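Local coordinates for pectinesterase (Sitophilus oryzae, PDB 4PMH), which hydrolyses the methyl esters of pectin with release of methanol, and probably helps the insect digest plant cell walls, at residues 232-237 with 265-270; 25-30 with 213-218; 111-116 with 142-147. One frame throughout, in Å; residues are numbered along the deposited sequence.

Interaction 1: 232-237 with 265-270; sequences GSAIFE and YGYFVY
Ala234 and Tyr267 sit side by side on neighbouring parallel strands, and the methyl group of Ala234 meets the tyrosine ring obliquely. At its base, Tyr267 CB passes Ala234 O at 4.1 Å. CG stays beside the backbone N (chi1 -69°), which carries the ring back along the partner strand. There CD1 meets Ala234 CB at 3.6 Å, and CE1, one atom further, lies 3.6 Å from the carbonyl O of Gly232. The tip leaves the pair altogether, OH being hydrogen-bonded to Ala204 O. Next on this face, Phe236 CD2 touches Val269 CG2 at 4.2 Å, while the ring stacks on Tyr216 and meets Phe241 edge-to-face.

The opposite face carries Ile235, Phe268, Glu237 and Tyr270. Ile235 CG2 approaches the edge of the Phe268 ring, which itself stacks on Tyr26 of helix 23-27. Glu237 and Tyr270 run alongside each other with the carboxylate and ring planes 53° apart; OE2 comes to the ring edge near CE2, and OE1 lies close to Tyr215 OH, probably hydrogen-bonded, though the modelled separation is too short to be trusted in detail.

Between the two faces the backbones bond alternately. Ala234 and Phe236 donate to Gly266 O and Phe268 O, and their own carbonyls accept from Phe268 N and Tyr270 N. The bond from Phe236 N to Phe268 O is short, 2.7 Å. At the start of the ladder Ser233 OG donates to Tyr265 O at 2.6 Å and is also bonded to Gln28 NE2, so this buried hydroxyl has two partners. In-register parallel strands from successive turns are the signature of the right-handed parallel beta-helix of pectinesterases; Tyr267 lies about 7 Å, side chain to side chain, from Trp292, a substrate-binding residue by similarity.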
ATOM      1  N   GLY A 232       6.968   0.938   4.768  1.00 12.46           N
ATOM      2  CA  GLY A 232       6.759   2.287   5.268  1.00 12.83           C
ATOM      3  C   GLY A 232       6.146   2.282   6.655  1.00 12.94           C
ATOM      4  O   GLY A 232       5.723   1.232   7.165  1.00 12.61           O
ATOM      5  N   SER A 233       6.121   3.457   7.271  1.00 13.45           N
ATOM      6  CA  SER A 233       5.264   3.700   8.409  1.00 13.41           C
ATOM      7  C   SER A 233       3.947   4.180   7.845  1.00 14.31           C
ATOM      8  O   SER A 233       3.808   5.355   7.516  1.00 15.22           O
ATOM      9  CB  SER A 233       5.852   4.762   9.329  1.00 13.59           C
ATOM     10  OG  SER A 233       7.000   4.292  10.010  1.00 13.61           O
ATOM     11  N   ALA A 234       2.976   3.280   7.725  1.00 14.45           N
ATOM     12  CA  ALA A 234       1.725   3.599   7.024  1.00 14.11           C
ATOM     13  C   ALA A 234       0.531   3.430   7.943  1.00 13.88           C
ATOM     14  O   ALA A 234       0.348   2.372   8.537  1.00 13.01           O
ATOM     15  CB  ALA A 234       1.567   2.732   5.784  1.00 14.18           C
ATOM     16  N   ILE A 235      -0.252   4.501   8.066  1.00 13.68           N
ATOM     17  CA  ILE A 235      -1.448   4.544   8.891  1.00 13.76           C
ATOM     18  C   ILE A 235      -2.671   4.456   7.986  1.00 13.55           C
ATOM     19  O   ILE A 235      -2.761   5.179   6.985  1.00 13.42           O
ATOM     20  CB  ILE A 235      -1.500   5.862   9.685  1.00 14.65           C
ATOM     21  CG1 ILE A 235      -0.322   5.911  10.651  1.00 15.81           C
ATOM     22  CG2 ILE A 235      -2.830   6.036  10.395  1.00 14.42           C
ATOM     23  CD1 ILE A 235       0.027   7.311  11.113  1.00 16.64           C
ATOM     24  N   PHE A 236      -3.600   3.569   8.330  1.00 12.81           N
ATOM     25  CA  PHE A 236      -4.837   3.382   7.579  1.00 13.04           C
ATOM     26  C   PHE A 236      -5.976   3.618   8.542  1.00 13.21           C
ATOM     27  O   PHE A 236      -6.226   2.783   9.406  1.00 13.80           O
ATOM     28  CB  PHE A 236      -4.930   1.960   7.041  1.00 13.12           C
ATOM     29  CG  PHE A 236      -3.851   1.611   6.072  1.00 13.83           C
ATOM     30  CD1 PHE A 236      -4.029   1.820   4.703  1.00 14.09           C
ATOM     31  CD2 PHE A 236      -2.649   1.073   6.514  1.00 14.09           C
ATOM     32  CE1 PHE A 236      -3.030   1.492   3.807  1.00 14.64           C
ATOM     33  CE2 PHE A 236      -1.644   0.750   5.613  1.00 14.12           C
ATOM     34  CZ  PHE A 236      -1.838   0.954   4.260  1.00 14.63           C
ATOM     35  N   GLU A 237      -6.635   4.767   8.427  1.00 13.10           N
ATOM     36  CA  GLU A 237      -7.717   5.131   9.348  1.00 13.98           C
ATOM     37  C   GLU A 237      -9.024   5.239   8.563  1.00 13.65           C
ATOM     38  O   GLU A 237      -9.084   5.951   7.541  1.00 12.89           O
ATOM     39  CB  GLU A 237      -7.394   6.455  10.075  1.00 15.05           C
ATOM     40  CG  GLU A 237      -8.509   6.927  10.973  1.00 17.16           C
ATOM     41  CD  GLU A 237      -8.186   8.186  11.769  1.00 20.61           C
ATOM     42  OE1 GLU A 237      -7.171   8.864  11.501  1.00 21.85           O
ATOM     43  OE2 GLU A 237      -8.983   8.503  12.686  1.00 25.07           O
ATOM     44  N   TYR A 265       7.556   1.450  14.004  1.00 17.08           N
ATOM     45  CA  TYR A 265       6.270   1.730  13.390  1.00 16.28           C
ATOM     46  C   TYR A 265       6.208   1.262  11.943  1.00 14.64           C
ATOM     47  O   TYR A 265       6.729   1.927  11.046  1.00 14.70           O
ATOM     48  CB  TYR A 265       5.979   3.238  13.478  1.00 17.40           C
ATOM     49  CG  TYR A 265       6.005   3.718  14.915  1.00 18.16           C
ATOM     50  CD1 TYR A 265       5.024   3.326  15.795  1.00 18.51           C
ATOM     51  CD2 TYR A 265       7.046   4.500  15.396  1.00 18.98           C
ATOM     52  CE1 TYR A 265       5.043   3.734  17.127  1.00 20.17           C
ATOM     53  CE2 TYR A 265       7.078   4.908  16.720  1.00 20.07           C
ATOM     54  CZ  TYR A 265       6.079   4.519  17.578  1.00 20.22           C
ATOM     55  OH  TYR A 265       6.100   4.908  18.900  1.00 22.66           O
ATOM     56  N   GLY A 266       5.538   0.128  11.730  1.00 13.80           N
ATOM     57  CA  GLY A 266       5.237  -0.353  10.389  1.00 13.21           C
ATOM     58  C   GLY A 266       3.843   0.083  10.002  1.00 13.00           C
ATOM     59  O   GLY A 266       3.582   1.276   9.825  1.00 13.36           O
ATOM     60  N   TYR A 267       2.933  -0.876   9.903  1.00 13.07           N
ATOM     61  CA  TYR A 267       1.569  -0.605   9.448  1.00 12.61           C
ATOM     62  C   TYR A 267       0.607  -0.503  10.648  1.00 12.70           C
ATOM     63  O   TYR A 267       0.656  -1.308  11.561  1.00 12.58           O
ATOM     64  CB  TYR A 267       1.132  -1.686   8.457  1.00 12.57           C
ATOM     65  CG  TYR A 267       1.831  -1.686   7.111  1.00 12.57           C
ATOM     66  CD1 TYR A 267       2.550  -0.581   6.652  1.00 12.40           C
ATOM     67  CD2 TYR A 267       1.736  -2.802   6.258  1.00 12.64           C
ATOM     68  CE1 TYR A 267       3.148  -0.576   5.391  1.00 12.65           C
ATOM     69  CE2 TYR A 267       2.324  -2.799   5.010  1.00 12.78           C
ATOM     70  CZ  TYR A 267       3.045  -1.690   4.586  1.00 12.73           C
ATOM     71  OH  TYR A 267       3.612  -1.689   3.343  1.00 12.78           O
ATOM     72  N   PHE A 268      -0.232   0.526  10.649  1.00 12.66           N
ATOM     73  CA  PHE A 268      -1.250   0.730  11.673  1.00 12.57           C
ATOM     74  C   PHE A 268      -2.615   0.839  11.005  1.00 12.29           C
ATOM     75  O   PHE A 268      -2.880   1.784  10.226  1.00 12.59           O
ATOM     76  CB  PHE A 268      -0.949   2.004  12.451  1.00 12.49           C
ATOM     77  CG  PHE A 268      -1.835   2.228  13.637  1.00 12.39           C
ATOM     78  CD1 PHE A 268      -1.931   1.304  14.653  1.00 12.71           C
ATOM     79  CD2 PHE A 268      -2.540   3.397  13.746  1.00 12.89           C
ATOM     80  CE1 PHE A 268      -2.741   1.539  15.756  1.00 12.84           C
ATOM     81  CE2 PHE A 268      -3.340   3.654  14.847  1.00 13.21           C
ATOM     82  CZ  PHE A 268      -3.446   2.729  15.847  1.00 12.69           C
ATOM     83  N   VAL A 269      -3.456  -0.154  11.276  1.00 11.78           N
ATOM     84  CA  VAL A 269      -4.819  -0.212  10.764  1.00 11.86           C
ATOM     85  C   VAL A 269      -5.773   0.093  11.926  1.00 12.49           C
ATOM     86  O   VAL A 269      -5.816  -0.661  12.907  1.00 12.61           O
ATOM     87  CB  VAL A 269      -5.101  -1.597  10.177  1.00 11.76           C
ATOM     88  CG1 VAL A 269      -6.547  -1.698   9.753  1.00 11.87           C
ATOM     89  CG2 VAL A 269      -4.160  -1.898   9.005  1.00 11.66           C
ATOM     90  N   TYR A 270      -6.519   1.198  11.811  1.00 12.53           N
ATOM     91  CA  TYR A 270      -7.318   1.758  12.906  1.00 12.75           C
ATOM     92  C   TYR A 270      -8.714   2.206  12.434  1.00 12.93           C
ATOM     93  O   TYR A 270      -8.836   2.888  11.428  1.00 12.25           O
ATOM     94  CB  TYR A 270      -6.572   2.949  13.470  1.00 13.18           C
ATOM     95  CG  TYR A 270      -7.240   3.712  14.585  1.00 13.24           C
ATOM     96  CD1 TYR A 270      -7.529   3.104  15.791  1.00 13.79           C
ATOM     97  CD2 TYR A 270      -7.484   5.076  14.465  1.00 13.80           C
ATOM     98  CE1 TYR A 270      -8.103   3.810  16.834  1.00 14.46           C
ATOM     99  CE2 TYR A 270      -8.056   5.795  15.510  1.00 14.78           C
ATOM    100  CZ  TYR A 270      -8.367   5.151  16.689  1.00 15.28           C
ATOM    101  OH  TYR A 270      -8.951   5.850  17.723  1.00 17.81           O
TER

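Interaction 2: 25-30 with 213-218; sequences TYLQGW and RSYYTN
Trp30 lays its CB over one face of the Arg213 guanidinium, 3.5 Å from CZ, while its indole runs back past the aliphatic root of the same arginine, CE3 lying 3.8 Å from Arg213 CB. The two side chains run antiparallel, with ring and guanidinium planes 45° apart. A bend at chi3 (-71°) turns the end of the arginine into the type I' turn from Leu27 to Trp30. There NH1 donates to Leu27 O at 3.0 Å, in the carbonyl plane but with an N-H...O angle of 139°; the same oxygen accepts from Trp30 N, which closes the turn. NH2 faces the other way, in a salt bridge with Asp186. Further along strand 213-217, Tyr215 CB touches the far end of the indole, and Tyr215 CD2 meets Leu27 CD2 at 4.0 Å. A leucine in place of Arg213 would probably leave Leu27 O with one donor fewer and Asp186 without its charged mate. The positive group thus links the turn after helix 23-27 to the beta-helix by its NH1 bond and Asp186, while its CB packs on Trp30, and Leu27, Trp30 and Tyr215 supply the apolar part of the contact.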
ATOM      1  N   THR A  25       1.396   8.327  17.506  1.00 19.21           N
ATOM      2  CA  THR A  25       2.586   7.605  17.762  1.00 19.18           C
ATOM      3  C   THR A  25       3.234   7.148  16.434  1.00 18.66           C
ATOM      4  O   THR A  25       4.436   7.365  16.202  1.00 18.24           O
ATOM      5  CB  THR A  25       2.188   6.519  18.773  1.00 20.78           C
ATOM      6  OG1 THR A  25       2.636   6.914  20.086  1.00 23.62           O
ATOM      7  CG2 THR A  25       2.665   5.231  18.421  1.00 20.08           C
ATOM      8  N   TYR A  26       2.427   6.589  15.540  1.00 17.36           N
ATOM      9  CA  TYR A  26       2.894   6.218  14.186  1.00 17.14           C
ATOM     10  C   TYR A  26       3.323   7.427  13.317  1.00 17.31           C
ATOM     11  O   TYR A  26       4.205   7.319  12.447  1.00 16.35           O
ATOM     12  CB  TYR A  26       1.809   5.363  13.496  1.00 16.14           C
ATOM     13  CG  TYR A  26       1.883   3.892  13.802  1.00 15.22           C
ATOM     14  CD1 TYR A  26       1.299   3.349  14.947  1.00 14.71           C
ATOM     15  CD2 TYR A  26       2.516   3.017  12.924  1.00 15.34           C
ATOM     16  CE1 TYR A  26       1.382   2.000  15.227  1.00 14.13           C
ATOM     17  CE2 TYR A  26       2.605   1.670  13.199  1.00 14.49           C
ATOM     18  CZ  TYR A  26       2.037   1.168  14.349  1.00 14.56           C
ATOM     19  OH  TYR A  26       2.122  -0.169  14.596  1.00 14.03           O
ATOM     20  N   LEU A  27       2.716   8.588  13.562  1.00 17.49           N
ATOM     21  CA  LEU A  27       3.036   9.803  12.841  1.00 18.01           C
ATOM     22  C   LEU A  27       4.427  10.344  13.181  1.00 17.81           C
ATOM     23  O   LEU A  27       5.033  11.048  12.371  1.00 17.17           O
ATOM     24  CB  LEU A  27       1.975  10.889  13.102  1.00 18.96           C
ATOM     25  CG  LEU A  27       0.651  10.801  12.346  1.00 20.03           C
ATOM     26  CD1 LEU A  27      -0.374  11.741  12.991  1.00 21.08           C
ATOM     27  CD2 LEU A  27       0.838  11.109  10.870  1.00 20.33           C
ATOM     28  N   GLN A  28       4.922  10.030  14.377  1.00 17.88           N
ATOM     29  CA  GLN A  28       6.302  10.316  14.737  1.00 18.13           C
ATOM     30  C   GLN A  28       6.630  11.794  14.559  1.00 18.08           C
ATOM     31  O   GLN A  28       7.663  12.149  14.037  1.00 19.20           O
ATOM     32  CB  GLN A  28       7.253   9.442  13.901  1.00 18.42           C
ATOM     33  CG  GLN A  28       7.142   7.955  14.167  1.00 18.13           C
ATOM     34  CD  GLN A  28       7.829   7.125  13.089  1.00 18.34           C
ATOM     35  OE1 GLN A  28       9.054   7.039  13.054  1.00 18.32           O
ATOM     36  NE2 GLN A  28       7.040   6.511  12.203  1.00 17.43           N
ATOM     37  N   GLY A  29       5.718  12.660  14.969  1.00 19.56           N
ATOM     38  CA  GLY A  29       5.943  14.103  14.905  1.00 20.35           C
ATOM     39  C   GLY A  29       5.410  14.761  13.646  1.00 21.42           C
ATOM     40  O   GLY A  29       5.258  15.988  13.607  1.00 22.76           O
ATOM     41  N   TRP A  30       5.132  13.978  12.606  1.00 21.96           N
ATOM     42  CA  TRP A  30       4.515  14.544  11.418  1.00 22.77           C
ATOM     43  C   TRP A  30       3.086  14.999  11.736  1.00 24.25           C
ATOM     44  O   TRP A  30       2.315  14.279  12.350  1.00 25.63           O
ATOM     45  CB  TRP A  30       4.529  13.549  10.256  1.00 21.80           C
ATOM     46  CG  TRP A  30       3.793  14.015   9.044  1.00 21.70           C
ATOM     47  CD1 TRP A  30       3.699  15.300   8.564  1.00 21.09           C
ATOM     48  CD2 TRP A  30       3.044  13.197   8.139  1.00 21.10           C
ATOM     49  NE1 TRP A  30       2.940  15.323   7.413  1.00 21.05           N
ATOM     50  CE2 TRP A  30       2.528  14.047   7.130  1.00 21.49           C
ATOM     51  CE3 TRP A  30       2.769  11.832   8.076  1.00 20.48           C
ATOM     52  CZ2 TRP A  30       1.732  13.564   6.083  1.00 21.00           C
ATOM     53  CZ3 TRP A  30       1.994  11.352   7.024  1.00 20.51           C
ATOM     54  CH2 TRP A  30       1.483  12.215   6.049  1.00 20.52           C
ATOM     55  N   ARG A 213       6.644   7.990   5.999  1.00 15.35           N
ATOM     56  CA  ARG A 213       5.314   7.945   6.566  1.00 14.84           C
ATOM     57  C   ARG A 213       4.234   8.231   5.522  1.00 14.12           C
ATOM     58  O   ARG A 213       4.388   9.107   4.673  1.00 13.73           O
ATOM     59  CB  ARG A 213       5.197   8.976   7.687  1.00 14.91           C
ATOM     60  CG  ARG A 213       6.153   8.687   8.836  1.00 15.67           C
ATOM     61  CD  ARG A 213       6.314   9.890   9.742  1.00 16.12           C
ATOM     62  NE  ARG A 213       7.067  10.962   9.096  1.00 16.74           N
ATOM     63  CZ  ARG A 213       7.646  11.982   9.741  1.00 18.01           C
ATOM     64  NH1 ARG A 213       7.569  12.091  11.071  1.00 17.69           N
ATOM     65  NH2 ARG A 213       8.325  12.893   9.044  1.00 18.55           N
ATOM     66  N   SER A 214       3.152   7.475   5.605  1.00 13.97           N
ATOM     67  CA  SER A 214       1.988   7.681   4.735  1.00 13.73           C
ATOM     68  C   SER A 214       0.721   7.521   5.545  1.00 13.89           C
ATOM     69  O   SER A 214       0.696   6.783   6.525  1.00 12.87           O
ATOM     70  CB  SER A 214       1.998   6.750   3.505  1.00 13.80           C
ATOM     71  OG  SER A 214       2.238   5.398   3.840  1.00 13.59           O
ATOM     72  N   TYR A 215      -0.311   8.262   5.145  1.00 14.14           N
ATOM     73  CA  TYR A 215      -1.552   8.336   5.883  1.00 15.32           C
ATOM     74  C   TYR A 215      -2.700   8.164   4.908  1.00 14.74           C
ATOM     75  O   TYR A 215      -2.943   9.040   4.046  1.00 14.75           O
ATOM     76  CB  TYR A 215      -1.682   9.691   6.572  1.00 17.36           C
ATOM     77  CG  TYR A 215      -2.619   9.741   7.765  1.00 20.27           C
ATOM     78  CD1 TYR A 215      -3.659   8.844   7.933  1.00 21.93           C
ATOM     79  CD2 TYR A 215      -2.460  10.726   8.726  1.00 24.05           C
ATOM     80  CE1 TYR A 215      -4.500   8.905   9.039  1.00 22.65           C
ATOM     81  CE2 TYR A 215      -3.304  10.803   9.825  1.00 27.06           C
ATOM     82  CZ  TYR A 215      -4.327   9.880   9.967  1.00 25.69           C
ATOM     83  OH  TYR A 215      -5.168   9.948  11.062  1.00 29.43           O
ATOM     84  N   TYR A 216      -3.381   7.040   5.061  1.00 13.62           N
ATOM     85  CA  TYR A 216      -4.550   6.660   4.290  1.00 13.27           C
ATOM     86  C   TYR A 216      -5.811   6.898   5.109  1.00 13.08           C
ATOM     87  O   TYR A 216      -5.953   6.364   6.171  1.00 12.58           O
ATOM     88  CB  TYR A 216      -4.474   5.179   3.945  1.00 13.35           C
ATOM     89  CG  TYR A 216      -3.315   4.856   3.052  1.00 13.95           C
ATOM     90  CD1 TYR A 216      -2.009   4.790   3.549  1.00 14.48           C
ATOM     91  CD2 TYR A 216      -3.514   4.647   1.697  1.00 14.42           C
ATOM     92  CE1 TYR A 216      -0.933   4.513   2.701  1.00 15.09           C
ATOM     93  CE2 TYR A 216      -2.467   4.373   0.857  1.00 14.82           C
ATOM     94  CZ  TYR A 216      -1.178   4.312   1.357  1.00 15.09           C
ATOM     95  OH  TYR A 216      -0.162   4.041   0.479  1.00 16.51           O
ATOM     96  N   THR A 217      -6.728   7.692   4.582  1.00 13.64           N
ATOM     97  CA  THR A 217      -8.002   7.960   5.220  1.00 14.07           C
ATOM     98  C   THR A 217      -9.124   7.734   4.232  1.00 14.16           C
ATOM     99  O   THR A 217      -8.995   8.082   3.057  1.00 13.63           O
ATOM    100  CB  THR A 217      -8.082   9.417   5.723  1.00 14.41           C
ATOM    101  OG1 THR A 217      -7.567  10.295   4.724  1.00 15.17           O
ATOM    102  CG2 THR A 217      -7.265   9.577   6.971  1.00 14.72           C
ATOM    103  N   ASN A 218     -10.216   7.142   4.716  1.00 14.07           N
ATOM    104  CA  ASN A 218     -11.416   6.944   3.933  1.00 14.86           C
ATOM    105  C   ASN A 218     -11.156   6.316   2.582  1.00 13.63           C
ATOM    106  O   ASN A 218     -11.703   6.723   1.599  1.00 13.19           O
ATOM    107  CB  ASN A 218     -12.162   8.264   3.795  1.00 17.12           C
ATOM    108  CG  ASN A 218     -12.478   8.877   5.141  1.00 20.30           C
ATOM    109  OD1 ASN A 218     -11.600   9.404   5.825  1.00 24.42           O
ATOM    110  ND2 ASN A 218     -13.722   8.775   5.548  1.00 23.91           N
TER

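Interaction 3: 111-116 with 142-147; sequences TTPSAY and GTIGTS
The ring of Tyr116 is met obliquely by Ile144, whose CD1 lies 4.0 Å from the ring atom CD1, while the ring's hydroxyl reaches away to Tyr81 OH. The flat peptide after Thr111 receives Ile144 at its oxygen: the N-H donates to Thr111 O at 2.9 Å. Here the N-capped start of helix 113-120 packs against the segment leading into the short, weakly bonded helix 145-148, both within the long excursion between strands 101-105 and 152-154 of the beta-helix. Ile144 is the main apolar residue of the contact. Its CG1 sits between the backbone N and the carbonyl carbon (chi1 63°); CD1 reaches Thr111 CB at 3.7 Å as well as the tyrosine ring, whereas CG2 touches both Pro113 CG and Tyr116 CB, the latter at 3.9 Å. Pro113 also presses CD on the backbone of Gly142, 3.6 Å from its C. Thr143 lies about 8 Å, side chain to side chain, from Gln177, which by similarity binds substrate, consistent with a place near the substrate-binding region. The Cys137-Cys148 disulfide ties together helices of the same excursion. On the far side from Ile144, Thr112 OG1 accepts from Ala115 N at 3.2 Å as the N-cap bond.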
ATOM      1  N   THR A 111       5.129  -8.124 -17.625  1.00 16.27           N
ATOM      2  CA  THR A 111       5.154  -7.347 -18.847  1.00 16.11           C
ATOM      3  C   THR A 111       6.552  -7.245 -19.435  1.00 15.49           C
ATOM      4  O   THR A 111       7.517  -6.938 -18.737  1.00 14.85           O
ATOM      5  CB  THR A 111       4.636  -5.916 -18.584  1.00 15.73           C
ATOM      6  OG1 THR A 111       3.296  -5.983 -18.094  1.00 15.96           O
ATOM      7  CG2 THR A 111       4.651  -5.095 -19.846  1.00 16.32           C
ATOM      8  N   THR A 112       6.677  -7.468 -20.734  1.00 15.79           N
ATOM      9  CA  THR A 112       7.977  -7.283 -21.336  1.00 15.94           C
ATOM     10  C   THR A 112       8.242  -5.798 -21.506  1.00 16.15           C
ATOM     11  O   THR A 112       7.319  -5.021 -21.663  1.00 15.86           O
ATOM     12  CB  THR A 112       8.113  -7.957 -22.716  1.00 16.10           C
ATOM     13  OG1 THR A 112       7.334  -7.244 -23.668  1.00 17.41           O
ATOM     14  CG2 THR A 112       7.686  -9.408 -22.660  1.00 16.68           C
ATOM     15  N   PRO A 113       9.522  -5.399 -21.479  1.00 17.79           N
ATOM     16  CA  PRO A 113       9.862  -4.010 -21.749  1.00 18.40           C
ATOM     17  C   PRO A 113       9.383  -3.463 -23.081  1.00 18.04           C
ATOM     18  O   PRO A 113       9.013  -2.292 -23.143  1.00 16.48           O
ATOM     19  CB  PRO A 113      11.385  -4.008 -21.679  1.00 19.11           C
ATOM     20  CG  PRO A 113      11.658  -5.039 -20.646  1.00 18.87           C
ATOM     21  CD  PRO A 113      10.673  -6.134 -20.942  1.00 17.88           C
ATOM     22  N   SER A 114       9.363  -4.280 -24.136  1.00 19.35           N
ATOM     23  CA  SER A 114       8.797  -3.803 -25.399  1.00 20.30           C
ATOM     24  C   SER A 114       7.322  -3.424 -25.263  1.00 19.27           C
ATOM     25  O   SER A 114       6.888  -2.379 -25.757  1.00 18.49           O
ATOM     26  CB  SER A 114       8.958  -4.830 -26.519  1.00 21.77           C
ATOM     27  OG  SER A 114      10.314  -5.223 -26.607  1.00 25.53           O
ATOM     28  N   ALA A 115       6.554  -4.288 -24.604  1.00 18.21           N
ATOM     29  CA  ALA A 115       5.147  -4.039 -24.388  1.00 17.39           C
ATOM     30  C   ALA A 115       4.946  -2.799 -23.505  1.00 16.29           C
ATOM     31  O   ALA A 115       4.020  -2.005 -23.736  1.00 15.56           O
ATOM     32  CB  ALA A 115       4.481  -5.262 -23.771  1.00 17.43           C
ATOM     33  N   TYR A 116       5.824  -2.624 -22.517  1.00 17.07           N
ATOM     34  CA  TYR A 116       5.768  -1.448 -21.631  1.00 16.83           C
ATOM     35  C   TYR A 116       5.987  -0.179 -22.443  1.00 17.91           C
ATOM     36  O   TYR A 116       5.243   0.799 -22.299  1.00 18.30           O
ATOM     37  CB  TYR A 116       6.799  -1.587 -20.512  1.00 16.24           C
ATOM     38  CG  TYR A 116       7.040  -0.350 -19.672  1.00 15.35           C
ATOM     39  CD1 TYR A 116       6.245  -0.056 -18.551  1.00 15.15           C
ATOM     40  CD2 TYR A 116       8.075   0.513 -19.975  1.00 15.20           C
ATOM     41  CE1 TYR A 116       6.487   1.074 -17.783  1.00 15.18           C
ATOM     42  CE2 TYR A 116       8.328   1.645 -19.219  1.00 15.14           C
ATOM     43  CZ  TYR A 116       7.541   1.930 -18.122  1.00 15.19           C
ATOM     44  OH  TYR A 116       7.818   3.069 -17.404  1.00 14.84           O
ATOM     45  N   GLY A 142      13.444  -8.665 -20.702  1.00 21.81           N
ATOM     46  CA  GLY A 142      12.598  -9.812 -20.372  1.00 21.64           C
ATOM     47  C   GLY A 142      11.299  -9.459 -19.681  1.00 21.00           C
ATOM     48  O   GLY A 142      10.202  -9.702 -20.209  1.00 21.86           O
ATOM     49  N   THR A 143      11.410  -8.937 -18.465  1.00 20.09           N
ATOM     50  CA  THR A 143      10.244  -8.428 -17.741  1.00 18.66           C
ATOM     51  C   THR A 143      10.620  -7.127 -17.045  1.00 16.78           C
ATOM     52  O   THR A 143      11.785  -6.903 -16.744  1.00 15.23           O
ATOM     53  CB  THR A 143       9.744  -9.434 -16.696  1.00 19.19           C
ATOM     54  OG1 THR A 143      10.724  -9.585 -15.658  1.00 18.81           O
ATOM     55  CG2 THR A 143       9.448 -10.791 -17.329  1.00 20.18           C
ATOM     56  N   ILE A 144       9.630  -6.272 -16.797  1.00 15.50           N
ATOM     57  CA  ILE A 144       9.884  -4.997 -16.140  1.00 15.41           C
ATOM     58  C   ILE A 144       9.976  -5.141 -14.614  1.00 16.12           C
ATOM     59  O   ILE A 144      10.661  -4.343 -13.942  1.00 16.87           O
ATOM     60  CB  ILE A 144       8.822  -3.929 -16.517  1.00 15.37           C
ATOM     61  CG1 ILE A 144       7.430  -4.343 -16.038  1.00 15.31           C
ATOM     62  CG2 ILE A 144       8.865  -3.678 -18.021  1.00 15.66           C
ATOM     63  CD1 ILE A 144       6.318  -3.383 -16.407  1.00 15.87           C
ATOM     64  N   GLY A 145       9.287  -6.154 -14.074  1.00 15.49           N
ATOM     65  CA  GLY A 145       9.325  -6.462 -12.648  1.00 15.79           C
ATOM     66  C   GLY A 145       8.352  -5.661 -11.795  1.00 15.27           C
ATOM     67  O   GLY A 145       7.604  -4.789 -12.296  1.00 15.44           O
ATOM     68  N   THR A 146       8.353  -5.963 -10.505  1.00 15.05           N
ATOM     69  CA  THR A 146       7.285  -5.516  -9.602  1.00 15.59           C
ATOM     70  C   THR A 146       7.207  -3.990  -9.436  1.00 15.24           C
ATOM     71  O   THR A 146       6.126  -3.397  -9.606  1.00 15.05           O
ATOM     72  CB  THR A 146       7.370  -6.243  -8.245  1.00 16.26           C
ATOM     73  OG1 THR A 146       7.262  -7.660  -8.471  1.00 16.05           O
ATOM     74  CG2 THR A 146       6.242  -5.812  -7.309  1.00 16.49           C
ATOM     75  N   SER A 147       8.327  -3.351  -9.141  1.00 15.91           N
ATOM     76  CA  SER A 147       8.336  -1.888  -9.063  1.00 17.30           C
ATOM     77  C   SER A 147       7.860  -1.240 -10.368  1.00 16.05           C
ATOM     78  O   SER A 147       7.116  -0.286 -10.321  1.00 15.21           O
ATOM     79  CB  SER A 147       9.728  -1.342  -8.718  1.00 19.10           C
ATOM     80  OG  SER A 147      10.239  -1.953  -7.565  1.00 23.20           O
TER

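How the interactions relate
Interactions 1 and 2 share one parallel sheet: strand 213-217 lies directly beside 233-237, which in turn adjoins 267-270. Interaction 1 is buried and is built mainly from a regular backbone ladder with side chains layered on both faces. Interaction 2, partly buried, adds the C-terminal end of helix 23-27 and the turn after it to the outside of that sheet and relies on side-chain chemistry, with one charged group bonded to a carbonyl. Interaction 3 is separate, its centre about 30 Å from that of interaction 1, and joins two excursion segments near the surface through a single backbone bond and one main apolar residue. In sequence it is nested inside the long loop that interaction 2 closes.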